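Local coordinates for protein endo-beta-mannanase (Rhizomucor miehei, PDB 4QP0) that probably hydrolyses internal beta-1,4-mannosidic linkages at random in mannans, galactomannans and glucomannans, as a secreted family 5 glycoside hydrolase, at residues A[271-282]-A[308-319]. Sequence-based numbering, arbitrary orientation.
Sequences SVQWIKDHAAAQ and VWQGTVEDEDLA
Ile275 packs against Trp309, Thr312 and Val313, where helical segments 271-282 and 308-315 run nearly parallel (21° between their axes). Ile275 CB lies 4.0 Å from Thr312 CG2. Its CG2, anti to the backbone N, touches both Thr312 CG2 and Val313 CG2. CG1 takes the other branch and carries Ile275 CD1 across to Trp309 CB, at 3.8 Å. Beside it, Ser271 CB comes within 3.5 Å of Trp309 NE1. Thr312 turns its methyl to Ile275 and Lys276, while its hydroxyl bonds back to Val308 O. Toward the C-terminal ends of the helices, Ala279 CB sits tight against Glu316 CB (3.4 Å). The Glu316 chain, bent at chi2 (-58°), slants across the Lys276 chain, with OE2 against Lys276 CG. Lys276 NZ stays 4.5 Å from Glu316 OE2, too far for a salt bridge, but a water joins Lys276 O to Glu316 OE1. At Asp317, where a Schellman motif ends the helix, and at Ala319, extended Gln282 holds the backbone by two bonds. Gln282 NE2 donates to Asp317 O (2.8 Å). Gln282 OE1 accepts from Ala319 N (2.9 Å) in the carbonyl plane. The same oxygen also accepts from Val289 N. The amide thus ties the helix to the starts of strands 289-294 and 320-323. Met291 touches Ile275 and Val313. This is neighbouring-helix packing on the outside of a TIM barrel.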
loop_
_atom_site.group_PDB
_atom_site.type_symbol
_atom_site.label_atom_id
_atom_site.label_comp_id
_atom_site.label_asym_id
_atom_site.label_seq_id
_atom_site.Cartn_x
_atom_site.Cartn_y
_atom_site.Cartn_z
ATOM N N SER A 271 -18.657 -6.693 6.322
ATOM C CA SER A 271 -17.815 -5.941 5.405
ATOM C C SER A 271 -18.282 -4.503 5.238
ATOM O O SER A 271 -17.466 -3.583 5.256
ATOM C CB SER A 271 -17.738 -6.640 4.043
ATOM O OG SER A 271 -16.956 -7.822 4.118
ATOM N N VAL A 272 -19.590 -4.316 5.066
ATOM C CA VAL A 272 -20.156 -2.983 5.021
ATOM C C VAL A 272 -19.875 -2.278 6.341
ATOM O O VAL A 272 -19.438 -1.133 6.356
ATOM C CB VAL A 272 -21.672 -3.009 4.774
ATOM C CG1 VAL A 272 -22.262 -1.623 4.973
ATOM C CG2 VAL A 272 -21.981 -3.524 3.378
ATOM N N GLN A 273 -20.132 -2.959 7.450
ATOM C CA GLN A 273 -19.820 -2.398 8.771
ATOM C C GLN A 273 -18.338 -2.023 8.905
ATOM O O GLN A 273 -18.006 -1.041 9.560
ATOM C CB GLN A 273 -20.240 -3.355 9.895
ATOM C CG GLN A 273 -20.056 -2.790 11.295
ATOM C CD GLN A 273 -21.187 -1.860 11.693
ATOM O OE1 GLN A 273 -22.288 -2.317 11.989
ATOM N NE2 GLN A 273 -20.915 -0.556 11.726
ATOM N N TRP A 274 -17.466 -2.795 8.266
ATOM C CA TRP A 274 -16.017 -2.569 8.306
ATOM C C TRP A 274 -15.619 -1.271 7.646
ATOM O O TRP A 274 -14.774 -0.528 8.179
ATOM C CB TRP A 274 -15.325 -3.746 7.629
ATOM C CG TRP A 274 -13.813 -3.730 7.595
ATOM C CD1 TRP A 274 -12.996 -3.666 6.472
ATOM C CD2 TRP A 274 -12.886 -3.842 8.730
ATOM N NE1 TRP A 274 -11.670 -3.715 6.825
ATOM C CE2 TRP A 274 -11.532 -3.815 8.159
ATOM C CE3 TRP A 274 -13.032 -3.949 10.103
ATOM C CZ2 TRP A 274 -10.391 -3.892 8.953
ATOM C CZ3 TRP A 274 -11.871 -4.030 10.896
ATOM C CH2 TRP A 274 -10.586 -3.997 10.329
ATOM N N ILE A 275 -16.220 -0.992 6.483
ATOM C CA ILE A 275 -15.993 0.258 5.748
ATOM C C ILE A 275 -16.516 1.442 6.564
ATOM O O ILE A 275 -15.767 2.374 6.863
ATOM C CB ILE A 275 -16.664 0.241 4.343
ATOM C CG1 ILE A 275 -16.061 -0.859 3.465
ATOM C CG2 ILE A 275 -16.534 1.596 3.648
ATOM C CD1 ILE A 275 -16.996 -1.377 2.396
ATOM N N LYS A 276 -17.803 1.396 6.915
ATOM C CA LYS A 276 -18.441 2.425 7.744
ATOM C C LYS A 276 -17.569 2.764 8.960
ATOM O O LYS A 276 -17.355 3.939 9.265
ATOM C CB LYS A 276 -19.831 1.968 8.201
ATOM C CG LYS A 276 -20.889 1.942 7.111
ATOM C CD LYS A 276 -22.097 1.106 7.504
ATOM C CE LYS A 276 -23.213 1.922 8.134
ATOM N NZ LYS A 276 -23.102 2.003 9.615
ATOM N N ASP A 277 -17.068 1.731 9.640
ATOM C CA ASP A 277 -16.196 1.914 10.816
ATOM C C ASP A 277 -14.924 2.704 10.511
ATOM O O ASP A 277 -14.501 3.522 11.319
ATOM C CB ASP A 277 -15.851 0.575 11.477
ATOM C CG ASP A 277 -17.037 -0.039 12.222
ATOM O OD1 ASP A 277 -18.036 0.682 12.475
ATOM O OD2 ASP A 277 -16.975 -1.251 12.546
ATOM N N HIS A 278 -14.323 2.467 9.351
ATOM C CA HIS A 278 -13.162 3.253 8.936
ATOM C C HIS A 278 -13.509 4.627 8.415
ATOM O O HIS A 278 -12.749 5.573 8.633
ATOM C CB HIS A 278 -12.297 2.475 7.953
ATOM C CG HIS A 278 -11.672 1.237 8.553
ATOM N ND1 HIS A 278 -10.432 1.228 9.060
ATOM C CD2 HIS A 278 -12.177 -0.046 8.728
ATOM C CE1 HIS A 278 -10.153 0.000 9.537
ATOM N NE2 HIS A 278 -11.225 -0.776 9.333
ATOM N N ALA A 279 -14.655 4.763 7.743
ATOM C CA ALA A 279 -15.163 6.077 7.334
ATOM C C ALA A 279 -15.479 6.953 8.537
ATOM O O ALA A 279 -15.368 8.172 8.467
ATOM C CB ALA A 279 -16.394 5.940 6.445
ATOM N N ALA A 280 -15.888 6.326 9.634
ATOM C CA ALA A 280 -16.138 7.026 10.889
ATOM C C ALA A 280 -14.826 7.492 11.518
ATOM O O ALA A 280 -14.756 8.585 12.073
ATOM C CB ALA A 280 -16.899 6.128 11.852
ATOM N N ALA A 281 -13.790 6.667 11.424
ATOM C CA ALA A 281 -12.486 7.023 11.995
ATOM C C ALA A 281 -11.874 8.183 11.216
ATOM O O ALA A 281 -11.160 8.998 11.793
ATOM C CB ALA A 281 -11.551 5.825 12.020
ATOM N N GLN A 282 -12.184 8.252 9.916
ATOM C CA GLN A 282 -11.835 9.391 9.056
ATOM C C GLN A 282 -12.555 10.654 9.507
ATOM O O GLN A 282 -11.966 11.740 9.520
ATOM C CB GLN A 282 -12.211 9.102 7.598
ATOM C CG GLN A 282 -11.936 10.248 6.629
ATOM C CD GLN A 282 -12.441 9.967 5.223
ATOM O OE1 GLN A 282 -11.835 9.199 4.459
ATOM N NE2 GLN A 282 -13.551 10.601 4.868
ATOM N N VAL A 308 -22.167 -2.899 -3.621
ATOM C CA VAL A 308 -22.589 -2.653 -2.249
ATOM C C VAL A 308 -21.499 -1.891 -1.500
ATOM O O VAL A 308 -21.774 -0.845 -0.903
ATOM C CB VAL A 308 -22.947 -3.967 -1.508
ATOM C CG1 VAL A 308 -23.473 -3.681 -0.105
ATOM C CG2 VAL A 308 -23.977 -4.764 -2.303
ATOM N N TRP A 309 -20.270 -2.408 -1.557
ATOM C CA TRP A 309 -19.129 -1.822 -0.850
ATOM C C TRP A 309 -18.813 -0.445 -1.351
ATOM O O TRP A 309 -18.457 0.443 -0.575
ATOM C CB TRP A 309 -17.874 -2.672 -1.015
ATOM C CG TRP A 309 -17.910 -4.058 -0.415
ATOM C CD1 TRP A 309 -18.912 -4.647 0.356
ATOM C CD2 TRP A 309 -16.849 -5.068 -0.489
ATOM N NE1 TRP A 309 -18.557 -5.920 0.733
ATOM C CE2 TRP A 309 -17.333 -6.232 0.258
ATOM C CE3 TRP A 309 -15.589 -5.124 -1.088
ATOM C CZ2 TRP A 309 -16.576 -7.385 0.384
ATOM C CZ3 TRP A 309 -14.839 -6.292 -0.953
ATOM C CH2 TRP A 309 -15.317 -7.388 -0.228
ATOM N N GLN A 310 -18.916 -0.274 -2.666
ATOM C CA GLN A 310 -18.583 0.986 -3.305
ATOM C C GLN A 310 -19.627 2.064 -2.973
ATOM O O GLN A 310 -19.267 3.204 -2.653
ATOM C CB GLN A 310 -18.386 0.774 -4.815
ATOM C CG GLN A 310 -17.066 0.065 -5.136
ATOM C CD GLN A 310 -16.936 -0.410 -6.578
ATOM O OE1 GLN A 310 -17.865 -0.292 -7.382
ATOM N NE2 GLN A 310 -15.773 -0.964 -6.908
ATOM N N GLY A 311 -20.907 1.685 -3.020
ATOM C CA GLY A 311 -22.005 2.526 -2.545
ATOM C C GLY A 311 -21.875 2.957 -1.094
ATOM O O GLY A 311 -22.265 4.065 -0.737
ATOM N N THR A 312 -21.322 2.083 -0.255
ATOM C CA THR A 312 -20.986 2.436 1.133
ATOM C C THR A 312 -19.907 3.517 1.186
ATOM O O THR A 312 -20.049 4.493 1.920
ATOM C CB THR A 312 -20.531 1.205 1.950
ATOM O OG1 THR A 312 -21.544 0.196 1.877
ATOM C CG2 THR A 312 -20.286 1.569 3.415
ATOM N N VAL A 313 -18.848 3.338 0.395
ATOM C CA VAL A 313 -17.726 4.292 0.322
ATOM C C VAL A 313 -18.197 5.680 -0.123
ATOM O O VAL A 313 -17.732 6.707 0.407
ATOM C CB VAL A 313 -16.597 3.766 -0.591
ATOM C CG1 VAL A 313 -15.685 4.890 -1.045
ATOM C CG2 VAL A 313 -15.788 2.696 0.124
ATOM N N GLU A 314 -19.116 5.698 -1.093
ATOM C CA GLU A 314 -19.770 6.924 -1.553
ATOM C C GLU A 314 -20.529 7.623 -0.423
ATOM O O GLU A 314 -20.213 8.756 -0.074
ATOM C CB GLU A 314 -20.709 6.622 -2.737
ATOM C CG GLU A 314 -19.998 6.624 -4.084
ATOM C CD GLU A 314 -20.576 5.642 -5.090
ATOM O OE1 GLU A 314 -21.814 5.453 -5.135
ATOM O OE2 GLU A 314 -19.778 5.061 -5.855
ATOM N N ASP A 315 -21.509 6.931 0.159
ATOM C CA ASP A 315 -22.378 7.494 1.199
ATOM C C ASP A 315 -21.648 7.879 2.489
ATOM O O ASP A 315 -22.008 8.863 3.139
ATOM C CB ASP A 315 -23.507 6.515 1.529
ATOM C CG ASP A 315 -24.397 6.221 0.335
ATOM O OD1 ASP A 315 -24.369 6.993 -0.644
ATOM O OD2 ASP A 315 -25.137 5.215 0.383
ATOM N N GLU A 316 -20.643 7.093 2.867
ATOM C CA GLU A 316 -19.882 7.359 4.080
ATOM C C GLU A 316 -18.863 8.472 3.855
ATOM O O GLU A 316 -18.240 8.945 4.810
ATOM C CB GLU A 316 -19.193 6.086 4.589
ATOM C CG GLU A 316 -20.110 5.031 5.212
ATOM C CD GLU A 316 -20.927 5.530 6.405
ATOM O OE1 GLU A 316 -20.425 6.356 7.201
ATOM O OE2 GLU A 316 -22.087 5.085 6.561
ATOM N N ASP A 317 -18.698 8.875 2.591
ATOM C CA ASP A 317 -17.788 9.955 2.192
ATOM C C ASP A 317 -16.313 9.598 2.469
ATOM O O ASP A 317 -15.495 10.456 2.843
ATOM C CB ASP A 317 -18.185 11.271 2.878
ATOM C CG ASP A 317 -18.069 12.472 1.959
ATOM O OD1 ASP A 317 -18.847 12.550 0.981
ATOM O OD2 ASP A 317 -17.217 13.348 2.227
ATOM N N LEU A 318 -15.991 8.319 2.284
ATOM C CA LEU A 318 -14.632 7.840 2.441
ATOM C C LEU A 318 -13.797 8.475 1.343
ATOM O O LEU A 318 -14.261 8.583 0.198
ATOM C CB LEU A 318 -14.573 6.307 2.366
ATOM C CG LEU A 318 -13.259 5.646 2.811
ATOM C CD1 LEU A 318 -13.090 5.667 4.320
ATOM C CD2 LEU A 318 -13.165 4.220 2.293
ATOM N N ALA A 319 -12.579 8.892 1.698
ATOM C CA ALA A 319 -11.719 9.667 0.795
ATOM C C ALA A 319 -11.453 8.955 -0.524
ATOM O O ALA A 319 -11.572 9.557 -1.596
ATOM C CB ALA A 319 -10.408 10.039 1.480
HETATM O O HOH W 1 -19.617 5.798 10.153
#